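Local coordinates for protein disulfide-isomerase A4 (Rattus norvegicus, PDB 3EC3), which catalyses the rearrangement of disulfide bonds in proteins of the endoplasmic reticulum, represented here by its noncatalytic b and b' thioredoxin-like domains, at residues V118-T123 with I173-Y179; R133-Y139 with N196-E202; K158-V162 with F214-R220; G204-A208 with L231-I235. The protein carries 1 engineered substitution. One frame throughout, in Å; residues are numbered along the deposited sequence.

Contact 1. Residues V118-T123 with I173-Y179; sequences VGHRKT and IADEEDY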
loop_
_atom_site.group_PDB
_atom_site.type_symbol
_atom_site.label_atom_id
_atom_site.label_comp_id
_atom_site.label_asym_id
_atom_site.label_seq_id
_atom_site.Cartn_x
_atom_site.Cartn_y
_atom_site.Cartn_z
ATOM N N VAL A 118 -0.104 3.812 4.830
ATOM C CA VAL A 118 1.138 4.500 4.364
ATOM C C VAL A 118 2.141 3.494 3.826
ATOM O O VAL A 118 2.862 2.833 4.591
ATOM C CB VAL A 118 1.810 5.389 5.440
ATOM C CG1 VAL A 118 3.065 6.097 4.837
ATOM C CG2 VAL A 118 0.870 6.458 5.938
ATOM N N GLY A 119 2.141 3.369 2.499
ATOM C CA GLY A 119 3.034 2.469 1.785
ATOM C C GLY A 119 4.260 3.194 1.295
ATOM O O GLY A 119 4.466 4.368 1.620
ATOM N N HIS A 120 5.073 2.489 0.513
ATOM C CA HIS A 120 6.337 3.031 -0.011
ATOM C C HIS A 120 6.189 3.208 -1.526
ATOM O O HIS A 120 6.075 2.225 -2.266
ATOM C CB HIS A 120 7.515 2.071 0.283
ATOM C CG HIS A 120 8.852 2.558 -0.229
ATOM N ND1 HIS A 120 9.971 1.757 -0.225
ATOM C CD2 HIS A 120 9.241 3.746 -0.746
ATOM C CE1 HIS A 120 11.001 2.426 -0.726
ATOM N NE2 HIS A 120 10.592 3.650 -1.020
ATOM N N ARG A 121 6.110 4.470 -1.948
ATOM C CA ARG A 121 6.011 4.826 -3.370
ATOM C C ARG A 121 7.418 4.793 -3.949
ATOM O O ARG A 121 8.329 5.429 -3.430
ATOM C CB ARG A 121 5.368 6.212 -3.520
ATOM C CG ARG A 121 5.368 6.764 -4.975
ATOM C CD ARG A 121 4.862 8.181 -4.879
ATOM N NE ARG A 121 4.796 8.886 -6.160
ATOM C CZ ARG A 121 5.545 9.940 -6.461
ATOM N NH1 ARG A 121 5.382 10.554 -7.619
ATOM N NH2 ARG A 121 6.453 10.391 -5.591
ATOM N N LYS A 122 7.580 4.014 -5.010
ATOM C CA LYS A 122 8.857 3.748 -5.620
ATOM C C LYS A 122 8.735 4.077 -7.092
ATOM O O LYS A 122 7.694 3.851 -7.678
ATOM C CB LYS A 122 9.175 2.265 -5.481
ATOM C CG LYS A 122 9.534 1.845 -4.081
ATOM C CD LYS A 122 10.118 0.464 -4.059
ATOM C CE LYS A 122 9.055 -0.592 -4.057
ATOM N NZ LYS A 122 9.616 -1.820 -3.423
ATOM N N THR A 123 9.801 4.589 -7.707
ATOM C CA THR A 123 9.786 4.751 -9.166
ATOM C C THR A 123 9.381 3.450 -9.909
ATOM O O THR A 123 8.793 3.510 -10.990
ATOM C CB THR A 123 11.128 5.309 -9.717
ATOM O OG1 THR A 123 12.222 4.494 -9.273
ATOM C CG2 THR A 123 11.341 6.749 -9.268
ATOM N N ILE A 173 5.257 7.212 1.690
ATOM C CA ILE A 173 6.598 7.754 1.912
ATOM C C ILE A 173 7.389 7.449 0.625
ATOM O O ILE A 173 7.072 6.493 -0.107
ATOM C CB ILE A 173 7.278 7.106 3.158
ATOM C CG1 ILE A 173 7.499 5.606 2.913
ATOM C CG2 ILE A 173 6.474 7.467 4.474
ATOM C CD1 ILE A 173 8.370 4.940 4.007
ATOM N N ALA A 174 8.400 8.260 0.336
ATOM C CA ALA A 174 9.166 8.125 -0.900
ATOM C C ALA A 174 10.628 8.431 -0.588
ATOM O O ALA A 174 10.924 9.300 0.245
ATOM C CB ALA A 174 8.640 9.075 -1.982
ATOM N N ASP A 175 11.537 7.684 -1.216
ATOM C CA ASP A 175 12.952 7.938 -0.975
ATOM C C ASP A 175 13.395 9.218 -1.703
ATOM O O ASP A 175 13.090 9.399 -2.875
ATOM C CB ASP A 175 13.822 6.759 -1.403
ATOM C CG ASP A 175 15.276 7.010 -1.114
ATOM O OD1 ASP A 175 16.028 7.286 -2.057
ATOM O OD2 ASP A 175 15.648 7.064 0.066
ATOM N N GLU A 176 14.110 10.094 -1.002
ATOM C CA GLU A 176 14.447 11.435 -1.574
ATOM C C GLU A 176 15.409 11.378 -2.761
ATOM O O GLU A 176 15.356 12.257 -3.641
ATOM C CB GLU A 176 14.977 12.396 -0.502
ATOM C CG GLU A 176 16.156 11.863 0.271
ATOM C CD GLU A 176 16.527 12.718 1.481
ATOM O OE1 GLU A 176 15.952 13.814 1.660
ATOM O OE2 GLU A 176 17.429 12.302 2.241
ATOM N N GLU A 177 16.270 10.362 -2.771
ATOM C CA GLU A 177 17.235 10.092 -3.863
ATOM C C GLU A 177 16.529 9.464 -5.064
ATOM O O GLU A 177 16.697 9.926 -6.201
ATOM C CB GLU A 177 18.350 9.137 -3.403
ATOM C CG GLU A 177 19.517 9.789 -2.676
ATOM C CD GLU A 177 20.871 9.073 -2.909
ATOM O OE1 GLU A 177 21.052 8.410 -3.961
ATOM O OE2 GLU A 177 21.765 9.185 -2.034
ATOM N N ASP A 178 15.742 8.416 -4.801
ATOM C CA ASP A 178 14.850 7.801 -5.793
ATOM C C ASP A 178 14.079 8.879 -6.544
ATOM O O ASP A 178 13.938 8.826 -7.781
ATOM C CB ASP A 178 13.851 6.831 -5.111
ATOM C CG ASP A 178 13.140 5.901 -6.106
ATOM O OD1 ASP A 178 13.610 5.737 -7.265
ATOM O OD2 ASP A 178 12.104 5.315 -5.732
ATOM N N TYR A 179 13.600 9.874 -5.808
ATOM C CA TYR A 179 12.830 10.962 -6.437
ATOM C C TYR A 179 13.560 12.301 -6.496
ATOM O O TYR A 179 12.936 13.361 -6.423
ATOM C CB TYR A 179 11.469 11.103 -5.750
ATOM C CG TYR A 179 10.529 9.992 -6.126
ATOM C CD1 TYR A 179 10.408 8.854 -5.331
ATOM C CD2 TYR A 179 9.760 10.071 -7.294
ATOM C CE1 TYR A 179 9.534 7.817 -5.675
ATOM C CE2 TYR A 179 8.883 9.034 -7.653
ATOM C CZ TYR A 179 8.774 7.921 -6.841
ATOM O OH TYR A 179 7.918 6.898 -7.213
HETATM O O HOH W 1 11.080 5.625 -3.055
#

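Contact 2. Residues R133-Y139 with N196-E202; sequences RPLVVVY and NAAILDE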
loop_
_atom_site.group_PDB
_atom_site.type_symbol
_atom_site.label_atom_id
_atom_site.label_comp_id
_atom_site.label_asym_id
_atom_site.label_seq_id
_atom_site.Cartn_x
_atom_site.Cartn_y
_atom_site.Cartn_z
ATOM N N ARG A 133 -5.306 9.972 -7.148
ATOM C CA ARG A 133 -5.084 11.351 -6.682
ATOM C C ARG A 133 -6.344 11.855 -5.945
ATOM O O ARG A 133 -7.478 11.391 -6.234
ATOM C CB ARG A 133 -4.764 12.310 -7.853
ATOM C CG ARG A 133 -3.620 11.911 -8.738
ATOM C CD ARG A 133 -2.301 12.421 -8.189
ATOM N NE ARG A 133 -1.153 12.001 -8.991
ATOM C CZ ARG A 133 -0.579 10.798 -8.929
ATOM N NH1 ARG A 133 -1.037 9.867 -8.101
ATOM N NH2 ARG A 133 0.474 10.533 -9.686
ATOM N N PRO A 134 -6.162 12.802 -5.002
ATOM C CA PRO A 134 -4.871 13.369 -4.543
ATOM C C PRO A 134 -3.932 12.391 -3.788
ATOM O O PRO A 134 -4.395 11.504 -3.072
ATOM C CB PRO A 134 -5.287 14.507 -3.601
ATOM C CG PRO A 134 -6.721 14.826 -3.971
ATOM C CD PRO A 134 -7.302 13.458 -4.346
ATOM N N LEU A 135 -2.630 12.600 -3.935
ATOM C CA LEU A 135 -1.613 11.755 -3.308
ATOM C C LEU A 135 -0.685 12.640 -2.474
ATOM O O LEU A 135 -0.100 13.620 -2.992
ATOM C CB LEU A 135 -0.813 11.011 -4.375
ATOM C CG LEU A 135 0.488 10.337 -3.922
ATOM C CD1 LEU A 135 0.222 9.156 -2.972
ATOM C CD2 LEU A 135 1.240 9.873 -5.175
ATOM N N VAL A 136 -0.565 12.312 -1.190
ATOM C CA VAL A 136 0.317 13.057 -0.289
ATOM C C VAL A 136 1.621 12.258 -0.232
ATOM O O VAL A 136 1.585 11.103 0.121
ATOM C CB VAL A 136 -0.307 13.224 1.121
ATOM C CG1 VAL A 136 0.668 14.006 2.082
ATOM C CG2 VAL A 136 -1.672 13.926 1.040
ATOM N N VAL A 137 2.753 12.849 -0.626
ATOM C CA VAL A 137 4.051 12.165 -0.585
ATOM C C VAL A 137 4.993 12.763 0.447
ATOM O O VAL A 137 5.181 13.973 0.469
ATOM C CB VAL A 137 4.769 12.212 -1.950
ATOM C CG1 VAL A 137 6.082 11.324 -1.876
ATOM C CG2 VAL A 137 3.825 11.703 -3.075
ATOM N N VAL A 138 5.588 11.914 1.295
ATOM C CA VAL A 138 6.576 12.351 2.279
ATOM C C VAL A 138 7.956 11.783 1.894
ATOM O O VAL A 138 8.159 10.559 1.828
ATOM C CB VAL A 138 6.157 12.002 3.738
ATOM C CG1 VAL A 138 7.257 12.353 4.750
ATOM C CG2 VAL A 138 4.829 12.721 4.109
ATOM N N TYR A 139 8.898 12.695 1.635
ATOM C CA TYR A 139 10.214 12.331 1.122
ATOM C C TYR A 139 11.298 12.333 2.207
ATOM O O TYR A 139 11.452 13.309 2.953
ATOM C CB TYR A 139 10.658 13.332 0.047
ATOM C CG TYR A 139 9.727 13.489 -1.136
ATOM C CD1 TYR A 139 8.745 14.468 -1.139
ATOM C CD2 TYR A 139 9.858 12.688 -2.267
ATOM C CE1 TYR A 139 7.894 14.644 -2.238
ATOM C CE2 TYR A 139 8.993 12.852 -3.377
ATOM C CZ TYR A 139 8.019 13.832 -3.337
ATOM O OH TYR A 139 7.157 14.028 -4.400
ATOM N N ASN A 196 10.654 16.068 3.810
ATOM C CA ASN A 196 9.893 17.060 3.040
ATOM C C ASN A 196 8.598 16.455 2.539
ATOM O O ASN A 196 8.462 15.225 2.542
ATOM C CB ASN A 196 10.740 17.537 1.866
ATOM C CG ASN A 196 11.842 18.467 2.301
ATOM O OD1 ASN A 196 11.588 19.629 2.603
ATOM N ND2 ASN A 196 13.070 17.964 2.348
ATOM N N ALA A 197 7.637 17.293 2.132
ATOM C CA ALA A 197 6.325 16.751 1.726
ATOM C C ALA A 197 5.727 17.515 0.552
ATOM O O ALA A 197 5.937 18.722 0.414
ATOM C CB ALA A 197 5.352 16.729 2.916
ATOM N N ALA A 198 5.014 16.781 -0.296
ATOM C CA ALA A 198 4.274 17.361 -1.411
ATOM C C ALA A 198 2.887 16.720 -1.568
ATOM O O ALA A 198 2.619 15.615 -1.056
ATOM C CB ALA A 198 5.101 17.265 -2.714
ATOM N N ILE A 199 2.006 17.419 -2.271
ATOM C CA ILE A 199 0.748 16.853 -2.688
ATOM C C ILE A 199 0.633 16.898 -4.207
ATOM O O ILE A 199 0.832 17.945 -4.813
ATOM C CB ILE A 199 -0.453 17.600 -2.044
ATOM C CG1 ILE A 199 -0.353 17.509 -0.514
ATOM C CG2 ILE A 199 -1.800 17.039 -2.617
ATOM C CD1 ILE A 199 -1.452 18.132 0.267
ATOM N N LEU A 200 0.298 15.762 -4.813
ATOM C CA LEU A 200 -0.075 15.734 -6.231
ATOM C C LEU A 200 -1.616 15.710 -6.357
ATOM O O LEU A 200 -2.265 14.817 -5.797
ATOM C CB LEU A 200 0.533 14.503 -6.930
ATOM C CG LEU A 200 1.949 13.984 -6.617
ATOM C CD1 LEU A 200 2.438 13.037 -7.711
ATOM C CD2 LEU A 200 2.944 15.124 -6.410
ATOM N N ASP A 201 -2.206 16.671 -7.081
ATOM C CA ASP A 201 -3.672 16.681 -7.225
ATOM C C ASP A 201 -4.196 16.043 -8.506
ATOM O O ASP A 201 -3.424 15.664 -9.405
ATOM C CB ASP A 201 -4.298 18.069 -6.982
ATOM C CG ASP A 201 -4.185 18.991 -8.183
ATOM O OD1 ASP A 201 -3.628 18.566 -9.225
ATOM O OD2 ASP A 201 -4.655 20.148 -8.090
ATOM N N GLU A 202 -5.525 15.975 -8.587
ATOM C CA GLU A 202 -6.241 15.266 -9.626
ATOM C C GLU A 202 -6.073 15.942 -10.981
ATOM O O GLU A 202 -6.312 15.317 -12.011
ATOM C CB GLU A 202 -7.715 15.247 -9.264
ATOM C CG GLU A 202 -8.313 13.867 -9.152
ATOM C CD GLU A 202 -9.267 13.744 -7.968
ATOM O OE1 GLU A 202 -9.285 14.645 -7.099
ATOM O OE2 GLU A 202 -9.997 12.735 -7.908
#

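Contact 3. Residues K158-V162 with F214-R220; sequences KVLEV and FDSDALR. Unlike the reference sequence in segment 214-220: Arg220 (reference Gln).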
loop_
_atom_site.group_PDB
_atom_site.type_symbol
_atom_site.label_atom_id
_atom_site.label_comp_id
_atom_site.label_asym_id
_atom_site.label_seq_id
_atom_site.Cartn_x
_atom_site.Cartn_y
_atom_site.Cartn_z
ATOM N N LYS A 158 4.923 9.167 11.841
ATOM C CA LYS A 158 4.383 10.553 11.838
ATOM C C LYS A 158 3.401 10.731 10.704
ATOM O O LYS A 158 2.381 11.460 10.842
ATOM C CB LYS A 158 5.536 11.535 11.659
ATOM C CG LYS A 158 6.468 11.577 12.896
ATOM C CD LYS A 158 7.504 12.694 12.677
ATOM C CE LYS A 158 8.215 13.170 13.935
ATOM N NZ LYS A 158 8.019 12.304 15.105
ATOM N N VAL A 159 3.714 10.088 9.579
ATOM C CA VAL A 159 2.828 10.129 8.412
ATOM C C VAL A 159 1.508 9.383 8.674
ATOM O O VAL A 159 0.415 9.882 8.358
ATOM C CB VAL A 159 3.526 9.588 7.136
ATOM C CG1 VAL A 159 2.613 9.851 5.871
ATOM C CG2 VAL A 159 4.893 10.266 6.982
ATOM N N LEU A 160 1.602 8.217 9.301
ATOM C CA LEU A 160 0.414 7.411 9.608
ATOM C C LEU A 160 -0.585 8.148 10.514
ATOM O O LEU A 160 -1.831 8.062 10.351
ATOM C CB LEU A 160 0.878 6.156 10.333
ATOM C CG LEU A 160 1.383 4.978 9.470
ATOM C CD1 LEU A 160 2.188 4.005 10.343
ATOM C CD2 LEU A 160 0.172 4.265 8.838
ATOM N N GLU A 161 -0.035 8.891 11.457
ATOM C CA GLU A 161 -0.868 9.781 12.301
ATOM C C GLU A 161 -1.762 10.769 11.532
ATOM O O GLU A 161 -2.872 11.062 11.987
ATOM C CB GLU A 161 -0.012 10.481 13.354
ATOM C CG GLU A 161 0.610 9.491 14.338
ATOM C CD GLU A 161 -0.438 8.780 15.201
ATOM O OE1 GLU A 161 -1.344 9.449 15.741
ATOM O OE2 GLU A 161 -0.360 7.560 15.367
ATOM N N VAL A 162 -1.296 11.276 10.391
ATOM C CA VAL A 162 -2.101 12.174 9.579
ATOM C C VAL A 162 -2.967 11.373 8.617
ATOM O O VAL A 162 -4.176 11.629 8.448
ATOM C CB VAL A 162 -1.191 13.196 8.820
ATOM C CG1 VAL A 162 -2.026 14.209 8.022
ATOM C CG2 VAL A 162 -0.311 13.999 9.840
ATOM N N PHE A 214 9.913 18.711 10.686
ATOM C CA PHE A 214 8.817 17.855 10.298
ATOM C C PHE A 214 8.216 17.146 11.496
ATOM O O PHE A 214 8.907 16.482 12.281
ATOM C CB PHE A 214 9.285 16.826 9.265
ATOM C CG PHE A 214 8.170 16.145 8.568
ATOM C CD1 PHE A 214 7.678 14.930 9.031
ATOM C CD2 PHE A 214 7.603 16.717 7.443
ATOM C CE1 PHE A 214 6.635 14.301 8.384
ATOM C CE2 PHE A 214 6.549 16.086 6.780
ATOM C CZ PHE A 214 6.065 14.889 7.253
ATOM N N ASP A 215 6.914 17.317 11.640
ATOM C CA ASP A 215 6.142 16.521 12.579
ATOM C C ASP A 215 4.741 16.357 11.998
ATOM O O ASP A 215 4.427 16.961 10.946
ATOM C CB ASP A 215 6.145 17.116 14.013
ATOM C CG ASP A 215 5.566 18.543 14.105
ATOM O OD1 ASP A 215 4.813 19.032 13.222
ATOM O OD2 ASP A 215 5.864 19.189 15.121
ATOM N N SER A 216 3.927 15.535 12.662
ATOM C CA SER A 216 2.541 15.308 12.241
ATOM C C SER A 216 1.687 16.564 12.101
ATOM O O SER A 216 0.948 16.699 11.133
ATOM C CB SER A 216 1.869 14.297 13.158
ATOM O OG SER A 216 2.477 13.045 12.877
ATOM N N ASP A 217 1.810 17.464 13.072
ATOM C CA ASP A 217 1.114 18.762 13.051
ATOM C C ASP A 217 1.362 19.568 11.783
ATOM O O ASP A 217 0.411 20.036 11.135
ATOM C CB ASP A 217 1.513 19.591 14.266
ATOM C CG ASP A 217 0.938 19.043 15.551
ATOM O OD1 ASP A 217 -0.093 18.336 15.490
ATOM O OD2 ASP A 217 1.517 19.311 16.626
ATOM N N ALA A 218 2.636 19.707 11.430
ATOM C CA ALA A 218 3.036 20.448 10.255
ATOM C C ALA A 218 2.481 19.767 9.005
ATOM O O ALA A 218 1.888 20.428 8.128
ATOM C CB ALA A 218 4.539 20.546 10.203
ATOM N N LEU A 219 2.630 18.435 8.932
ATOM C CA LEU A 219 2.009 17.697 7.856
ATOM C C LEU A 219 0.485 17.847 7.859
ATOM O O LEU A 219 -0.104 18.049 6.806
ATOM C CB LEU A 219 2.418 16.205 7.880
ATOM C CG LEU A 219 1.836 15.359 6.724
ATOM C CD1 LEU A 219 2.397 15.837 5.387
ATOM C CD2 LEU A 219 2.124 13.833 6.957
ATOM N N ARG A 220 -0.162 17.763 9.017
ATOM C CA ARG A 220 -1.629 17.925 9.052
ATOM C C ARG A 220 -2.110 19.311 8.546
ATOM O O ARG A 220 -3.155 19.413 7.893
ATOM C CB ARG A 220 -2.229 17.654 10.447
ATOM C CG ARG A 220 -3.675 17.139 10.330
ATOM C CD ARG A 220 -4.649 17.642 11.383
ATOM N NE ARG A 220 -6.032 17.518 10.884
ATOM C CZ ARG A 220 -6.867 16.503 11.144
ATOM N NH1 ARG A 220 -6.486 15.508 11.935
ATOM N NH2 ARG A 220 -8.103 16.495 10.634
#

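Contact 4. Residues G204-A208 with L231-I235; sequences GKKFA and LKPVI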
loop_
_atom_site.group_PDB
_atom_site.type_symbol
_atom_site.label_atom_id
_atom_site.label_comp_id
_atom_site.label_asym_id
_atom_site.label_seq_id
_atom_site.Cartn_x
_atom_site.Cartn_y
_atom_site.Cartn_z
ATOM N N GLY A 204 -3.188 17.512 -12.100
ATOM C CA GLY A 204 -1.818 17.443 -12.596
ATOM C C GLY A 204 -0.919 18.486 -11.969
ATOM O O GLY A 204 0.247 18.603 -12.340
ATOM N N LYS A 205 -1.467 19.246 -11.024
ATOM C CA LYS A 205 -0.709 20.262 -10.307
ATOM C C LYS A 205 -0.032 19.630 -9.080
ATOM O O LYS A 205 -0.473 18.589 -8.596
ATOM C CB LYS A 205 -1.631 21.405 -9.904
ATOM C CG LYS A 205 -2.482 21.921 -11.088
ATOM C CD LYS A 205 -2.873 23.384 -10.975
ATOM C CE LYS A 205 -3.592 23.825 -12.255
ATOM N NZ LYS A 205 -3.600 25.308 -12.495
ATOM N N LYS A 206 1.032 20.272 -8.601
ATOM C CA LYS A 206 1.806 19.789 -7.461
ATOM C C LYS A 206 1.991 20.919 -6.455
ATOM O O LYS A 206 2.112 22.085 -6.846
ATOM C CB LYS A 206 3.160 19.263 -7.938
ATOM C CG LYS A 206 3.053 17.990 -8.791
ATOM C CD LYS A 206 4.079 18.002 -9.952
ATOM C CE LYS A 206 3.811 16.867 -10.969
ATOM N NZ LYS A 206 3.834 15.476 -10.374
ATOM N N PHE A 207 1.982 20.580 -5.166
ATOM C CA PHE A 207 2.116 21.583 -4.111
ATOM C C PHE A 207 3.230 21.163 -3.162
ATOM O O PHE A 207 3.217 20.040 -2.660
ATOM C CB PHE A 207 0.787 21.751 -3.363
ATOM C CG PHE A 207 -0.390 22.001 -4.274
ATOM C CD1 PHE A 207 -1.104 20.937 -4.831
ATOM C CD2 PHE A 207 -0.766 23.307 -4.602
ATOM C CE1 PHE A 207 -2.179 21.167 -5.683
ATOM C CE2 PHE A 207 -1.848 23.553 -5.460
ATOM C CZ PHE A 207 -2.554 22.485 -6.000
ATOM N N ALA A 208 4.198 22.042 -2.914
ATOM C CA ALA A 208 5.310 21.666 -2.040
ATOM C C ALA A 208 5.122 22.262 -0.654
ATOM O O ALA A 208 4.744 23.435 -0.534
ATOM C CB ALA A 208 6.642 22.113 -2.634
ATOM N N LEU A 231 -3.445 26.643 -0.868
ATOM C CA LEU A 231 -2.092 26.474 -1.426
ATOM C C LEU A 231 -2.013 26.855 -2.908
ATOM O O LEU A 231 -3.014 26.797 -3.623
ATOM C CB LEU A 231 -1.627 25.023 -1.276
ATOM C CG LEU A 231 -1.567 24.396 0.119
ATOM C CD1 LEU A 231 -1.028 22.955 -0.007
ATOM C CD2 LEU A 231 -0.716 25.237 1.092
ATOM N N LYS A 232 -0.811 27.219 -3.357
ATOM C CA LYS A 232 -0.557 27.557 -4.760
ATOM C C LYS A 232 0.429 26.540 -5.333
ATOM O O LYS A 232 1.393 26.154 -4.641
ATOM C CB LYS A 232 0.018 28.977 -4.887
ATOM C CG LYS A 232 -1.013 30.095 -4.741
ATOM C CD LYS A 232 -2.338 29.719 -5.431
ATOM C CE LYS A 232 -3.416 30.757 -5.197
ATOM N NZ LYS A 232 -3.000 32.038 -5.809
ATOM N N PRO A 233 0.214 26.124 -6.605
ATOM C CA PRO A 233 1.037 25.050 -7.177
ATOM C C PRO A 233 2.414 25.466 -7.663
ATOM O O PRO A 233 2.654 26.652 -8.014
ATOM C CB PRO A 233 0.201 24.557 -8.365
ATOM C CG PRO A 233 -0.632 25.730 -8.771
ATOM C CD PRO A 233 -0.799 26.634 -7.569
ATOM N N VAL A 234 3.304 24.480 -7.720
ATOM C CA VAL A 234 4.648 24.680 -8.284
ATOM C C VAL A 234 4.557 24.788 -9.830
ATOM O O VAL A 234 3.603 24.302 -10.436
ATOM C CB VAL A 234 5.627 23.558 -7.841
ATOM C CG1 VAL A 234 7.064 23.951 -8.113
ATOM C CG2 VAL A 234 5.456 23.248 -6.349
ATOM N N ILE A 235 5.518 25.452 -10.460
ATOM C CA ILE A 235 5.568 25.507 -11.935
ATOM C C ILE A 235 6.980 25.119 -12.399
ATOM O O ILE A 235 7.411 25.444 -13.512
ATOM C CB ILE A 235 5.120 26.882 -12.507
ATOM C CG1 ILE A 235 3.816 27.379 -11.867
ATOM C CG2 ILE A 235 4.947 26.832 -14.049
ATOM C CD1 ILE A 235 3.570 28.893 -12.079
HETATM O O HOH W 2 3.590 24.670 -3.874
#

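Contact 1. Residues V118-T123 with I173-Y179
Val118 touches Ile173 through CG1, which lies 3.7 Å from Ile173 CG2, and the two side chains cross at about a right angle. Here strand 118-121, at one edge of the sheet in the second thioredoxin-like domain, runs parallel to strand 170-175. Gly119 O accepts from Ile173 N, and Arg121 N gives a bond of 2.9 Å to Ile173 O. His120, set between these two bonds, turns its ring edge to Ile173 O. Its NE2 bonds a water that also takes the N-H of Asp175 and donates to Arg121 O and Asp178 OD2. The water thus bridges the two backbones where the strands end. Arg121 leaves by the other face of the sheet. With CG anti to the backbone N (chi1 173°) and the chain extended to NE, its guanidinium reaches Tyr179. The planes stack 11° apart with centres 4.2 Å from each other, an off-centre cation-pi pair. A salt bridge from Arg121 NH2 to Glu182 also holds this group. Lys122 sends its NZ to a salt bridge with Asp25. Thr123 places CG2 over the opposite face of the Tyr179 ring, 3.9 Å from its centroid. Both oxygens of Asp178 grip Thr123. Thr123 N meets Asp178 OD2 on the syn side, somewhat out of the carboxylate plane, at 3.1 Å and nearly straight (169°). Thr123 OG1 donates to the syn lone pair of Asp178 OD1 at 2.7 Å.

Contact 2. Residues R133-Y139 with N196-E202
Six backbone hydrogen bonds join the segments, two each for the pairs Leu135-Leu200, Val137-Ala198 and Tyr139-Asn196. All are nearly straight; the shortest runs from Tyr139 N to Asn196 O at 2.7 Å. CA-H...O contacts fill in between them, as from Ile199 CA to Leu135 O at 3.4 Å. This is the antiparallel pairing of strands 135-140 and 196-200 inside the mixed sheet of the b' thioredoxin fold. Apolar contacts line both faces. Val136 and Ile199 lie side by side on one, CG2 of Val136 being 4.1 Å from CG1 of Ile199. Tyr139 is on the other: its ring takes Ala198 CB in plane at the edge, 3.9 Å from CE1, and its OH bonds Glu182. Arg133 supplies a mixed contact. A bend at chi2 (-87°) folds the chain across Leu200, with NE 3.7 Å from Leu200 CB and CD1 over one guanidinium face. NH1 goes to Tyr130 O. An alanine in place of Arg133 is likely to take this cover from Leu200 and leave the Tyr130 carbonyl without this donor. Beyond a cis peptide bond, Pro134 CD lies 3.6 Å from Glu202 OE1.

Contact 3. Residues K158-V162 with F214-R220
Ser216 holds OG anti to its carbonyl carbon (chi1 -70°), which sets the hydroxyl beside Lys158, while Val162, with CG1 anti to the backbone N (chi1 -177°), turns both methyls to helix 216-220. The contact joins helices 149-163 and 216-227, which pack on the same face of the sheet in this thioredoxin-like domain. Their segment axes cross at -45°, with a closest approach of 8.9 Å. Ser216 OG donates to Lys158 O at 2.6 Å, in the carbonyl plane and on a lone pair. CB atoms of Lys158 and Glu161 line the same hydroxyl. A valine in place of Ser216 would probably leave Lys158 O without this donor and remove the one direct hydrogen bond between these two segments. Asp215 starts the second helix as N-cap: its OD1 accepts from Ala218 N at 2.9 Å. Lys158 runs its aliphatic chain past this helix start, with CD at the ring edge of Phe214. The side facing the sheet is apolar. CD2 of Leu219 lies near CG1 of Val159 and 3.8 Å from CG2 of Val162, and Val138 of the sheet touches both Val159 and Leu219. Arg220, which replaces the glutamine of the reference sequence, lays its CG 4.1 Å from Val162 CG1 and sends NH1 to a salt bridge with Asp165. Val162 CG2 sits close against the backbone of the second helix, 3.2 Å from Ser216 O.

Contact 4. Residues G204-A208 with L231-I235
Phe207 and Pro233 carry the close-packed part of this contact. Their side chains lie side by side and point the same way, with Phe207 CE2 3.7 Å from Pro233 CB. The ring gets there because CG is anti to the carbonyl carbon of Phe207 (chi1 -52°), which brings its end close to residues 231-233. CD2 lies 3.8 Å from Leu231 CB, and the carbonyl carbon of Lys232 comes to the ring edge near its plane. Leu231 in turn rests on Phe222, Ala225 and Phe226 of helix 216-227, so the contact extends to that helix. One direct hydrogen bond ties the backbones: Val234 N donates to Lys206 O at 2.8 Å, almost straight at 164°. Pro233 CB also leans on that oxygen. The other parts are looser. Lys205 stretches its chain alongside Pro233, with CD 3.9 Å from CG of the proline. Val234 CG2 lies 4.1 Å from Ala208 CB. Next to it a water fills in for a direct bond, taking the N-H of Ala208 and donating to Lys232 O. Lys205 and Lys232 are solvent-exposed, and the CB of Lys232 points away from the strand. The two segments run at a steep angle to each other, 101° apart. The last helix of the b' thioredoxin fold is thus followed by a tail that crosses the edge strand 206-208.

Overall arrangement
From the N terminus, the b domain comes first, and all four contacts lie in the b' domain that follows. Contact 1 opens on edge strand 118-121, contact 2 on central strand 135-140 and contact 3 on helix 149-163. Contact 1 then closes at strand 170-175, beside that central strand, and contact 2 at 196-202. Contact 4 opens on the other edge strand, 206-208, before contact 3 closes at 214-220 and contact 4 at the C-terminal tail. Contacts 1, 2 and 3 all cross one another, and 3 crosses 4; contact 4 follows 1 and 2 in series. Together they join both sheet edges, the centre and two helices packed on one face.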